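Local coordinates for protein pyruvate synthase subunit porC (Thermotoga maritima MSB8, PDB 2RAA) that serves as the gamma chain of heterotetrameric pyruvate synthase, which converts pyruvate and CoA to acetyl-CoA and CO2 while reducing ferredoxin, at residues 85-90 and 107-112; 91-96 and 112-117; 116-121 and 131-136. All blocks are in the same frame, centred on the assembly; numbering follows the deposited sequence.

Contact 1: 85-90 and 107-112; sequences PDVVVV and DGILLV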
# COMPACT_ATOMS: atom_id res chain seq x y z
N PRO A 85 -5.94 2.88 -12.29
CA PRO A 85 -5.70 1.88 -11.27
C PRO A 85 -6.97 1.31 -10.63
O PRO A 85 -7.97 1.99 -10.49
CB PRO A 85 -4.91 2.64 -10.23
CG PRO A 85 -5.43 4.01 -10.33
CD PRO A 85 -5.66 4.24 -11.79
N ASP A 86 -6.87 0.06 -10.23
CA ASP A 86 -7.92 -0.63 -9.50
C ASP A 86 -7.91 -0.20 -8.04
O ASP A 86 -8.95 -0.26 -7.37
CB ASP A 86 -7.72 -2.14 -9.60
CG ASP A 86 -7.89 -2.66 -11.04
OD1 ASP A 86 -9.00 -2.51 -11.59
OD2 ASP A 86 -6.93 -3.22 -11.61
N VAL A 87 -6.74 0.26 -7.57
CA VAL A 87 -6.57 0.68 -6.18
C VAL A 87 -5.56 1.78 -6.12
O VAL A 87 -4.55 1.70 -6.80
CB VAL A 87 -6.01 -0.47 -5.27
CG1 VAL A 87 -5.81 -0.02 -3.83
CG2 VAL A 87 -6.96 -1.70 -5.30
N VAL A 88 -5.83 2.79 -5.31
CA VAL A 88 -4.91 3.91 -5.07
C VAL A 88 -4.60 3.83 -3.61
O VAL A 88 -5.50 3.70 -2.79
CB VAL A 88 -5.53 5.30 -5.47
CG1 VAL A 88 -4.68 6.44 -4.98
CG2 VAL A 88 -5.70 5.39 -7.01
N VAL A 89 -3.31 3.91 -3.29
CA VAL A 89 -2.79 3.73 -1.94
C VAL A 89 -2.04 4.99 -1.59
O VAL A 89 -1.13 5.38 -2.29
CB VAL A 89 -1.81 2.54 -1.86
CG1 VAL A 89 -1.26 2.38 -0.47
CG2 VAL A 89 -2.48 1.25 -2.31
N VAL A 90 -2.46 5.67 -0.53
CA VAL A 90 -1.86 6.94 -0.16
C VAL A 90 -1.26 6.75 1.22
O VAL A 90 -1.96 6.69 2.20
CB VAL A 90 -2.90 8.09 -0.23
CG1 VAL A 90 -2.33 9.39 0.30
CG2 VAL A 90 -3.39 8.27 -1.67
N ASP A 107 -15.96 1.28 -8.67
CA ASP A 107 -15.81 -0.04 -8.00
C ASP A 107 -14.37 -0.31 -7.50
O ASP A 107 -14.08 -1.42 -7.07
CB ASP A 107 -16.52 -1.27 -8.70
CG ASP A 107 -16.14 -1.48 -10.19
OD1 ASP A 107 -14.99 -1.20 -10.59
OD2 ASP A 107 -17.01 -1.99 -10.96
N GLY A 108 -13.51 0.71 -7.51
CA GLY A 108 -12.13 0.61 -7.03
C GLY A 108 -11.98 1.02 -5.58
O GLY A 108 -12.97 1.41 -4.96
N ILE A 109 -10.75 0.96 -5.04
CA ILE A 109 -10.49 1.23 -3.62
C ILE A 109 -9.49 2.33 -3.43
O ILE A 109 -8.49 2.40 -4.10
CB ILE A 109 -9.92 -0.03 -2.88
CG1 ILE A 109 -10.95 -1.16 -2.90
CG2 ILE A 109 -9.50 0.30 -1.45
CD1 ILE A 109 -10.52 -2.43 -2.19
N LEU A 110 -9.78 3.19 -2.46
CA LEU A 110 -8.83 4.20 -2.04
C LEU A 110 -8.42 3.76 -0.64
O LEU A 110 -9.25 3.69 0.26
CB LEU A 110 -9.45 5.58 -2.07
CG LEU A 110 -8.68 6.75 -1.50
CD1 LEU A 110 -7.28 6.87 -2.11
CD2 LEU A 110 -9.52 8.00 -1.75
N LEU A 111 -7.14 3.42 -0.49
CA LEU A 111 -6.59 2.95 0.77
C LEU A 111 -5.65 4.05 1.28
O LEU A 111 -4.81 4.55 0.51
CB LEU A 111 -5.86 1.61 0.55
CG LEU A 111 -5.01 1.07 1.71
CD1 LEU A 111 -5.84 0.78 2.95
CD2 LEU A 111 -4.16 -0.13 1.26
N VAL A 112 -5.81 4.43 2.56
CA VAL A 112 -5.08 5.57 3.14
C VAL A 112 -4.55 5.30 4.54
O VAL A 112 -5.18 4.65 5.35
CB VAL A 112 -5.96 6.88 3.15
CG1 VAL A 112 -5.12 8.12 3.45
CG2 VAL A 112 -6.67 7.08 1.82
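V90 and L111 meet first through their backbones, V90 N donating to L111 O at 2.8 Å. From the same residue, L111 N donates to V88 O, also at 2.8 Å and almost straight, with 176° at the hydrogen. L111 thus spends both its polar backbone atoms on V88 and V90, the residues flanking V89, its register mate. I109 repeats the pattern toward the start of the strand: its O accepts from V88 N at 2.9 Å, while its N makes a longer bond of 3.2 Å to D86 O. The carbonyls of I109 and L111 each also take a CA-H contact, from V87 and V89. This is the ladder of a parallel beta pair, in which one residue bonds to the two neighbours of its partner; the short strand axes run 4.7 Å apart at 14°. Strands 87-90 and 109-113 lie side by side in the interior of a mixed, helix-covered sheet, an alpha/beta core. V87, V89, I109 and L111 share one face; the first three pack on L157, M153 and V160 of helix 150-161, the last on C132. Here L111 lies alongside V89, both pointing the same way, with L111 CD2 4.2 Å from V89 CG2. I109 pairs likewise with V87, its CB 4.2 Å from V87 CG2. On the other face V88 packs on L104, V90 on I100, L110 on V101 and F127, and V112 on V121 of helix 118-125. V90 has CG1 anti to its backbone nitrogen (chi1 174°), which turns CG2 back along the strand until it stands 4.2 Å from L110 CD1. That same L110 methyl also rests on V88 CG1, bridging two valines of the neighbouring strand.

Contact 2: 91-96 and 112-117; sequences IDETLL and VNTVKD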
# COMPACT_ATOMS: atom_id res chain seq x y z
N ILE A 91 0.05 6.67 1.29
CA ILE A 91 0.69 6.35 2.54
C ILE A 91 1.02 7.60 3.35
O ILE A 91 1.57 7.47 4.47
CB ILE A 91 1.96 5.44 2.35
CG1 ILE A 91 3.13 6.18 1.71
CG2 ILE A 91 1.61 4.20 1.54
CD1 ILE A 91 4.38 5.36 1.69
N ASP A 92 0.72 8.78 2.80
CA ASP A 92 0.87 10.05 3.55
C ASP A 92 -0.36 10.92 3.36
O ASP A 92 -0.52 11.49 2.29
CB ASP A 92 2.12 10.78 3.07
CG ASP A 92 2.32 12.11 3.77
OD1 ASP A 92 1.40 12.61 4.45
OD2 ASP A 92 3.41 12.66 3.65
N GLU A 93 -1.22 11.03 4.39
CA GLU A 93 -2.54 11.71 4.24
C GLU A 93 -2.42 13.10 3.63
O GLU A 93 -3.30 13.60 2.95
CB GLU A 93 -3.30 11.78 5.58
CG GLU A 93 -2.55 12.45 6.73
CD GLU A 93 -3.44 12.75 7.93
OE1 GLU A 93 -3.94 11.79 8.62
OE2 GLU A 93 -3.61 13.97 8.19
N THR A 94 -1.28 13.69 3.91
CA THR A 94 -0.93 14.99 3.42
C THR A 94 -0.99 15.16 1.92
O THR A 94 -1.15 16.27 1.43
CB THR A 94 0.45 15.27 3.89
OG1 THR A 94 0.34 16.14 5.00
CG2 THR A 94 1.24 15.87 2.82
N LEU A 95 -0.85 14.07 1.19
CA LEU A 95 -0.89 14.11 -0.27
C LEU A 95 -2.31 13.98 -0.85
O LEU A 95 -2.48 14.04 -2.07
CB LEU A 95 0.00 12.98 -0.82
CG LEU A 95 1.48 13.08 -0.42
CD1 LEU A 95 2.17 11.82 -0.75
CD2 LEU A 95 2.16 14.26 -1.10
N LEU A 96 -3.33 13.80 0.00
CA LEU A 96 -4.69 13.60 -0.46
C LEU A 96 -5.17 14.84 -1.22
O LEU A 96 -4.98 15.96 -0.76
CB LEU A 96 -5.64 13.29 0.70
CG LEU A 96 -5.68 11.88 1.30
CD1 LEU A 96 -6.53 11.88 2.57
CD2 LEU A 96 -6.22 10.81 0.32
N VAL A 112 -5.81 4.43 2.56
CA VAL A 112 -5.08 5.57 3.14
C VAL A 112 -4.55 5.30 4.54
O VAL A 112 -5.18 4.65 5.35
CB VAL A 112 -5.96 6.88 3.15
CG1 VAL A 112 -5.12 8.12 3.45
CG2 VAL A 112 -6.67 7.08 1.82
N ASN A 113 -3.35 5.83 4.79
CA ASN A 113 -2.67 5.77 6.09
C ASN A 113 -3.12 7.03 6.76
O ASN A 113 -2.65 8.12 6.44
CB ASN A 113 -1.14 5.80 5.93
CG ASN A 113 -0.40 6.03 7.25
OD1 ASN A 113 -0.85 5.61 8.30
ND2 ASN A 113 0.78 6.65 7.17
N THR A 114 -4.07 6.90 7.66
CA THR A 114 -4.61 8.07 8.28
C THR A 114 -5.29 7.71 9.54
O THR A 114 -5.84 6.63 9.66
CB THR A 114 -5.65 8.75 7.37
OG1 THR A 114 -6.01 10.02 7.93
CG2 THR A 114 -6.91 7.86 7.18
N VAL A 115 -5.27 8.64 10.49
CA VAL A 115 -6.04 8.49 11.72
C VAL A 115 -7.43 9.13 11.60
O VAL A 115 -8.24 9.01 12.49
CB VAL A 115 -5.29 9.08 12.92
CG1 VAL A 115 -5.37 10.62 12.89
CG2 VAL A 115 -5.85 8.51 14.20
N LYS A 116 -7.71 9.78 10.47
CA LYS A 116 -9.00 10.40 10.23
C LYS A 116 -10.00 9.41 9.62
O LYS A 116 -9.69 8.23 9.49
CB LYS A 116 -8.79 11.66 9.41
CG LYS A 116 -7.93 12.64 10.22
CD LYS A 116 -7.55 13.89 9.47
CE LYS A 116 -6.60 14.75 10.32
NZ LYS A 116 -5.82 15.70 9.46
N ASP A 117 -11.21 9.90 9.31
CA ASP A 117 -12.34 9.04 8.91
C ASP A 117 -12.67 9.14 7.44
O ASP A 117 -12.13 10.00 6.72
CB ASP A 117 -13.61 9.38 9.72
CG ASP A 117 -14.12 10.81 9.47
OD1 ASP A 117 -13.36 11.67 8.96
OD2 ASP A 117 -15.28 11.08 9.78
O HOH W 1 -0.59 9.84 6.76
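E93 holds CG in the cramped position between its backbone N and carbonyl carbon (chi1 56°) and then runs extended, which carries its carboxylate across to T114 and K116; N113, with CG opposite its own nitrogen (chi1 168°), turns its amide to I91. The contact joins the loop after strand 87-90, with its 3-10 turn at 93-95, to the end of strand 109-113 in the alpha/beta sheet, and an ST turn at T114 shapes the second segment. T114 OG1 donates to E93 OE1 at 2.8 Å, coming from above the carboxylate plane, and itself accepts K116 N, so the hydroxyl is gripped by two bonds, one given and one received. K116 NZ meets E93 OE2 at 3.1 Å on the syn side, a salt bridge that probably steadies the charge of this partly exposed acid. N113 ND2 reaches I91 O at 2.9 Å; the oxygen lies in the amide plane, although the donor stands above the carbonyl plane. T137 and A136 hold the rest of that amide. A water links E93 N to N113 O, 2.7 Å from each. Beyond these polar bonds, L96 and V112 meet tip to tip, L96 CD2 lying 4.0 Å from V112 CG2.

Contact 3: 116-121 and 131-136; sequences KDFEFV and ICVVDA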
# COMPACT_ATOMS: atom_id res chain seq x y z
N LYS A 116 -7.71 9.78 10.47
CA LYS A 116 -9.00 10.40 10.23
C LYS A 116 -10.00 9.41 9.62
O LYS A 116 -9.69 8.23 9.49
CB LYS A 116 -8.79 11.66 9.41
CG LYS A 116 -7.93 12.64 10.22
CD LYS A 116 -7.55 13.89 9.47
CE LYS A 116 -6.60 14.75 10.32
NZ LYS A 116 -5.82 15.70 9.46
N ASP A 117 -11.21 9.90 9.31
CA ASP A 117 -12.34 9.04 8.91
C ASP A 117 -12.67 9.14 7.44
O ASP A 117 -12.13 10.00 6.72
CB ASP A 117 -13.61 9.38 9.72
CG ASP A 117 -14.12 10.81 9.47
OD1 ASP A 117 -13.36 11.67 8.96
OD2 ASP A 117 -15.28 11.08 9.78
N PHE A 118 -13.60 8.28 7.00
CA PHE A 118 -13.96 8.20 5.59
C PHE A 118 -14.43 9.54 5.05
O PHE A 118 -14.06 9.93 3.94
CB PHE A 118 -15.03 7.14 5.35
CG PHE A 118 -14.73 5.80 5.98
CD1 PHE A 118 -13.63 5.07 5.58
CD2 PHE A 118 -15.55 5.28 6.98
CE1 PHE A 118 -13.34 3.84 6.17
CE2 PHE A 118 -15.27 4.06 7.57
CZ PHE A 118 -14.16 3.34 7.16
N GLU A 119 -15.23 10.25 5.85
CA GLU A 119 -15.77 11.55 5.47
C GLU A 119 -14.67 12.57 5.17
O GLU A 119 -14.78 13.33 4.21
CB GLU A 119 -16.69 12.08 6.57
CG GLU A 119 -17.55 13.27 6.17
CD GLU A 119 -18.53 13.67 7.27
OE1 GLU A 119 -18.14 13.63 8.47
OE2 GLU A 119 -19.68 14.05 6.93
N PHE A 120 -13.63 12.59 6.00
CA PHE A 120 -12.50 13.49 5.77
C PHE A 120 -11.81 13.19 4.44
O PHE A 120 -11.49 14.10 3.66
CB PHE A 120 -11.47 13.39 6.90
CG PHE A 120 -10.19 14.11 6.60
CD1 PHE A 120 -10.16 15.49 6.59
CD2 PHE A 120 -9.03 13.41 6.31
CE1 PHE A 120 -8.97 16.17 6.29
CE2 PHE A 120 -7.85 14.07 6.02
CZ PHE A 120 -7.81 15.45 6.02
N VAL A 121 -11.58 11.91 4.20
CA VAL A 121 -10.91 11.45 2.98
C VAL A 121 -11.76 11.78 1.75
O VAL A 121 -11.25 12.18 0.70
CB VAL A 121 -10.64 9.92 3.03
CG1 VAL A 121 -10.00 9.45 1.72
CG2 VAL A 121 -9.78 9.57 4.24
N ILE A 131 -13.57 3.42 0.50
CA ILE A 131 -12.41 4.07 1.09
C ILE A 131 -12.02 3.26 2.31
O ILE A 131 -12.84 3.04 3.19
CB ILE A 131 -12.71 5.52 1.56
CG1 ILE A 131 -12.97 6.43 0.35
CG2 ILE A 131 -11.56 6.03 2.45
CD1 ILE A 131 -13.55 7.81 0.67
N CYS A 132 -10.78 2.79 2.36
CA CYS A 132 -10.28 2.01 3.49
C CYS A 132 -9.18 2.84 4.17
O CYS A 132 -8.41 3.51 3.49
CB CYS A 132 -9.73 0.69 2.98
SG CYS A 132 -10.83 -0.20 1.83
N VAL A 133 -9.14 2.83 5.50
CA VAL A 133 -8.16 3.63 6.25
C VAL A 133 -7.56 2.79 7.37
O VAL A 133 -8.20 1.86 7.89
CB VAL A 133 -8.81 4.90 6.90
CG1 VAL A 133 -9.46 5.80 5.86
CG2 VAL A 133 -9.80 4.53 8.00
N VAL A 134 -6.31 3.08 7.73
CA VAL A 134 -5.66 2.35 8.82
C VAL A 134 -4.53 3.22 9.33
O VAL A 134 -3.90 3.91 8.56
CB VAL A 134 -5.09 1.00 8.36
CG1 VAL A 134 -4.09 1.20 7.20
CG2 VAL A 134 -4.48 0.18 9.55
N ASP A 135 -4.29 3.19 10.62
CA ASP A 135 -3.20 4.06 11.20
C ASP A 135 -1.90 3.28 11.14
O ASP A 135 -1.45 2.66 12.13
CB ASP A 135 -3.58 4.41 12.63
CG ASP A 135 -2.56 5.28 13.31
OD1 ASP A 135 -1.60 5.72 12.62
OD2 ASP A 135 -2.72 5.46 14.53
N ALA A 136 -1.30 3.27 9.95
CA ALA A 136 -0.14 2.39 9.70
C ALA A 136 1.06 2.95 10.41
O ALA A 136 1.87 2.20 10.95
CB ALA A 136 0.14 2.24 8.24
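K116 touches V133 through its backbone, K116 O lying 4.0 Å from V133 CG2, while its side chain turns off the other way: CD sits over one face of the F120 ring, offset toward its rim; K116 also makes a cation-pi interaction with F120, and NZ goes on to a salt bridge with E93. D117 follows as the N-cap of helix 118-125, its OD1 accepting F120 N at 3.1 Å from above the carboxylate plane and so fixing the first turn. F118 then reaches the strand. With CG set opposite its carbonyl carbon (chi1 -49°), the ring drops beside residues 131-133: CE1 comes 3.1 Å from I131 O at an oblique angle, and I131 CG2 meets the edge of the ring in its plane, 3.9 Å from CD1. F118 CE1 also lies 4.0 Å from V133 CG2. The contact belongs to a beta-alpha-beta unit, strand 109-113, helix 118-125 and strand 130-134, and packs the helix on the last strand. Trimming F118 to an alanine would probably open a gap over I131 O and leave the methyls of I131 and V133 without their aromatic neighbour. V121 slides past both residues in the opposite direction, its CG1 3.8 Å from I131 CG2 and its CG2 4.1 Å from V133 CG1. The intervening C132 points away from the helix and is disulfide-bonded to C202.

How the contacts relate
Contact 1 pairs strands 87-90 and 109-113; contact 2 joins the loop after strand 87-90 to the end of strand 109-113 and the turn beyond it, with V112 common to both and V90 O bonded to N113 N; contact 3 sets helix 118-125 on strand 130-134. Contact 1 lies about 12 Å from each of the others, centre to centre, and contacts 2 and 3, which share K116 and D117, about 7 Å apart. The segments of contacts 1 and 2 alternate along the chain, whereas contact 3 opens after contact 1 has closed. Strand 109-113 serves contacts 1 and 2 and neighbours strand 130-134 of contact 3, through L110 and V112 with C132, making one continuous unit.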